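Local structure of probable spore coat polysaccharide biosynthesis protein E (Chromobacterium violaceum ATCC 12472, 3G8R) at residues Phe122-Ala132 / Asp149-Met157. The protein probably acts as an N-acylneuraminate-9-phosphate synthase, a sialic-acid-type sugar synthase, and binds zinc in the NeuB-family barrel that forms part of this chain. Numbering follows the deposited sequence.
Sequences FTDWPLLERIA and DIDKVVSFM
V153 meets F122, W125 and L128 at once, with both of its methyls on the same side of the F122 ring. CG2 lies over the face as a CH-pi contact, 4.1 Å from the centroid and 28° off the normal. The same methyl also reaches W125 CZ3 and L128 CD1, each at 3.8 Å. CG1 sits above F122 CZ at 3.5 Å. I150 CA comes up in the ring plane, 3.6 Å from F122 CE1, so face and edge are both engaged. F122 gets there with CG turned anti to its own N (chi1 -168°), which swings the ring across to helix 147-158. The benzo edge of W125 faces D149 OD1, with the indole and carboxylate planes steeply inclined to each other, while T123 CG2 touches the same carboxyl group; T123 OG1 bonds instead to N313 of the second subunit. Farther along, A132 CB meets F156 CZ at 3.6 Å. Selenomethionine M157, its chain bent at chi2, brings CE to 4.2 Å from L128 O. L128 and M157 also touch strands 114-117 and 164-168, respectively. The axes of segments 125-132 and 149-157 run 12.0 Å apart and 18° from parallel, as consecutive outer helices, flanking strand 138-141 in sequence, of the TIM barrel of the NeuB family.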
# COMPACT_ATOMS: atom_id res chain seq x y z
N PHE A 122 -25.70 0.60 -8.36
CA PHE A 122 -25.20 1.72 -7.58
C PHE A 122 -26.07 2.95 -7.80
O PHE A 122 -26.41 3.60 -6.84
CB PHE A 122 -23.71 2.04 -7.81
CG PHE A 122 -23.13 3.02 -6.80
CD1 PHE A 122 -22.75 4.31 -7.18
CD2 PHE A 122 -22.99 2.66 -5.45
CE1 PHE A 122 -22.23 5.24 -6.24
CE2 PHE A 122 -22.47 3.57 -4.51
CZ PHE A 122 -22.09 4.87 -4.92
N THR A 123 -26.48 3.24 -9.03
CA THR A 123 -27.32 4.41 -9.28
C THR A 123 -28.80 4.08 -9.57
O THR A 123 -29.55 4.91 -10.06
CB THR A 123 -26.75 5.29 -10.40
OG1 THR A 123 -26.38 4.46 -11.52
CG2 THR A 123 -25.55 6.00 -9.92
N ASP A 124 -29.18 2.85 -9.28
CA ASP A 124 -30.56 2.41 -9.41
C ASP A 124 -31.37 3.10 -8.26
O ASP A 124 -31.74 2.47 -7.24
CB ASP A 124 -30.57 0.88 -9.32
CG ASP A 124 -31.88 0.24 -9.75
OD1 ASP A 124 -32.93 0.72 -9.27
OD2 ASP A 124 -31.85 -0.76 -10.52
N TRP A 125 -31.64 4.39 -8.47
CA TRP A 125 -32.20 5.30 -7.46
C TRP A 125 -33.41 4.79 -6.71
O TRP A 125 -33.45 4.87 -5.48
CB TRP A 125 -32.56 6.62 -8.12
CG TRP A 125 -31.40 7.24 -8.79
CD1 TRP A 125 -31.26 7.52 -10.13
CD2 TRP A 125 -30.18 7.65 -8.16
NE1 TRP A 125 -30.04 8.09 -10.36
CE2 TRP A 125 -29.34 8.18 -9.18
CE3 TRP A 125 -29.71 7.60 -6.83
CZ2 TRP A 125 -28.04 8.66 -8.91
CZ3 TRP A 125 -28.41 8.08 -6.56
CH2 TRP A 125 -27.59 8.60 -7.60
N PRO A 126 -34.40 4.27 -7.44
CA PRO A 126 -35.55 3.69 -6.75
C PRO A 126 -35.11 2.59 -5.80
O PRO A 126 -35.70 2.47 -4.71
CB PRO A 126 -36.38 3.08 -7.89
CG PRO A 126 -35.94 3.79 -9.11
CD PRO A 126 -34.52 4.17 -8.91
N LEU A 127 -34.12 1.79 -6.18
CA LEU A 127 -33.65 0.72 -5.31
C LEU A 127 -33.00 1.31 -4.07
O LEU A 127 -33.14 0.75 -2.98
CB LEU A 127 -32.68 -0.24 -6.01
CG LEU A 127 -32.11 -1.32 -5.08
CD1 LEU A 127 -33.22 -2.16 -4.43
CD2 LEU A 127 -31.07 -2.22 -5.72
N LEU A 128 -32.29 2.43 -4.26
CA LEU A 128 -31.62 3.09 -3.15
C LEU A 128 -32.63 3.67 -2.17
O LEU A 128 -32.46 3.53 -0.96
CB LEU A 128 -30.65 4.18 -3.63
CG LEU A 128 -29.43 3.72 -4.42
CD1 LEU A 128 -28.34 4.78 -4.37
CD2 LEU A 128 -28.86 2.40 -3.91
N GLU A 129 -33.66 4.32 -2.69
CA GLU A 129 -34.73 4.82 -1.85
C GLU A 129 -35.23 3.68 -0.97
O GLU A 129 -35.31 3.84 0.24
CB GLU A 129 -35.87 5.43 -2.66
CG GLU A 129 -35.58 6.84 -3.19
CD GLU A 129 -36.50 7.27 -4.37
OE1 GLU A 129 -36.73 6.44 -5.30
OE2 GLU A 129 -36.96 8.44 -4.38
N ARG A 130 -35.51 2.51 -1.56
CA ARG A 130 -36.00 1.37 -0.77
C ARG A 130 -35.03 0.93 0.29
O ARG A 130 -35.48 0.50 1.37
CB ARG A 130 -36.40 0.15 -1.60
CG ARG A 130 -37.84 -0.29 -1.29
CD ARG A 130 -38.08 -1.36 -0.18
NE ARG A 130 -37.60 -1.01 1.16
CZ ARG A 130 -37.71 -1.80 2.23
NH1 ARG A 130 -38.33 -2.98 2.16
NH2 ARG A 130 -37.19 -1.42 3.39
N ILE A 131 -33.73 1.04 0.01
CA ILE A 131 -32.69 0.61 0.94
C ILE A 131 -32.55 1.61 2.08
O ILE A 131 -32.38 1.25 3.23
CB ILE A 131 -31.35 0.42 0.22
CG1 ILE A 131 -31.41 -0.79 -0.72
CG2 ILE A 131 -30.23 0.29 1.22
CD1 ILE A 131 -30.21 -0.99 -1.66
N ALA A 132 -32.62 2.88 1.71
CA ALA A 132 -32.49 3.97 2.68
C ALA A 132 -33.54 3.87 3.76
O ALA A 132 -33.27 4.13 4.90
CB ALA A 132 -32.60 5.31 1.98
N ASP A 149 -21.71 10.88 -8.88
CA ASP A 149 -22.69 9.91 -8.40
C ASP A 149 -22.37 9.32 -7.03
O ASP A 149 -23.29 9.07 -6.25
CB ASP A 149 -22.84 8.75 -9.37
CG ASP A 149 -23.58 9.13 -10.63
OD1 ASP A 149 -24.45 10.05 -10.56
OD2 ASP A 149 -23.29 8.50 -11.69
N ILE A 150 -21.09 9.06 -6.77
CA ILE A 150 -20.66 8.39 -5.55
C ILE A 150 -20.76 9.41 -4.47
O ILE A 150 -21.17 9.11 -3.36
CB ILE A 150 -19.19 7.95 -5.62
CG1 ILE A 150 -18.92 7.15 -6.87
CG2 ILE A 150 -18.84 7.10 -4.40
CD1 ILE A 150 -17.47 6.72 -7.05
N ASP A 151 -20.38 10.63 -4.82
CA ASP A 151 -20.70 11.79 -4.02
C ASP A 151 -22.18 11.87 -3.67
O ASP A 151 -22.50 12.03 -2.49
CB ASP A 151 -20.32 13.05 -4.75
CG ASP A 151 -18.88 13.43 -4.53
OD1 ASP A 151 -18.10 12.65 -3.97
OD2 ASP A 151 -18.53 14.57 -4.94
N LYS A 152 -23.08 11.78 -4.65
CA LYS A 152 -24.49 11.92 -4.33
C LYS A 152 -24.86 10.84 -3.34
O LYS A 152 -25.43 11.12 -2.27
CB LYS A 152 -25.40 11.81 -5.55
CG LYS A 152 -25.60 13.13 -6.26
CD LYS A 152 -26.20 12.96 -7.66
CE LYS A 152 -25.69 14.09 -8.59
NZ LYS A 152 -25.35 13.57 -9.96
N VAL A 153 -24.48 9.61 -3.70
CA VAL A 153 -24.82 8.46 -2.92
C VAL A 153 -24.22 8.49 -1.51
O VAL A 153 -24.90 8.18 -0.54
CB VAL A 153 -24.40 7.17 -3.63
CG1 VAL A 153 -24.52 6.01 -2.69
CG2 VAL A 153 -25.28 6.93 -4.81
N VAL A 154 -22.95 8.86 -1.40
CA VAL A 154 -22.32 8.96 -0.10
C VAL A 154 -23.07 9.99 0.73
O VAL A 154 -23.68 9.65 1.73
CB VAL A 154 -20.84 9.35 -0.17
CG1 VAL A 154 -20.38 9.90 1.14
CG2 VAL A 154 -20.01 8.15 -0.46
N SER A 155 -23.03 11.23 0.28
CA SER A 155 -23.70 12.32 0.95
C SER A 155 -25.11 11.93 1.40
O SER A 155 -25.46 12.10 2.56
CB SER A 155 -23.73 13.52 -0.00
OG SER A 155 -24.71 14.47 0.36
N PHE A 156 -25.88 11.36 0.50
CA PHE A 156 -27.27 11.09 0.78
C PHE A 156 -27.44 10.04 1.85
O PHE A 156 -28.27 10.20 2.73
CB PHE A 156 -27.98 10.71 -0.51
CG PHE A 156 -29.07 9.68 -0.35
CD1 PHE A 156 -28.78 8.33 -0.47
CD2 PHE A 156 -30.38 10.07 -0.15
CE1 PHE A 156 -29.78 7.38 -0.35
CE2 PHE A 156 -31.39 9.13 -0.04
CZ PHE A 156 -31.08 7.77 -0.14
N MSE A 157 -26.66 8.97 1.79
CA MSE A 157 -26.62 7.96 2.84
C MSE A 157 -26.08 8.50 4.17
O MSE A 157 -26.60 8.17 5.23
CB MSE A 157 -25.80 6.76 2.38
CG MSE A 157 -26.47 5.94 1.26
SE MSE A 157 -27.85 4.92 1.82
CE MSE A 157 -28.60 4.43 0.29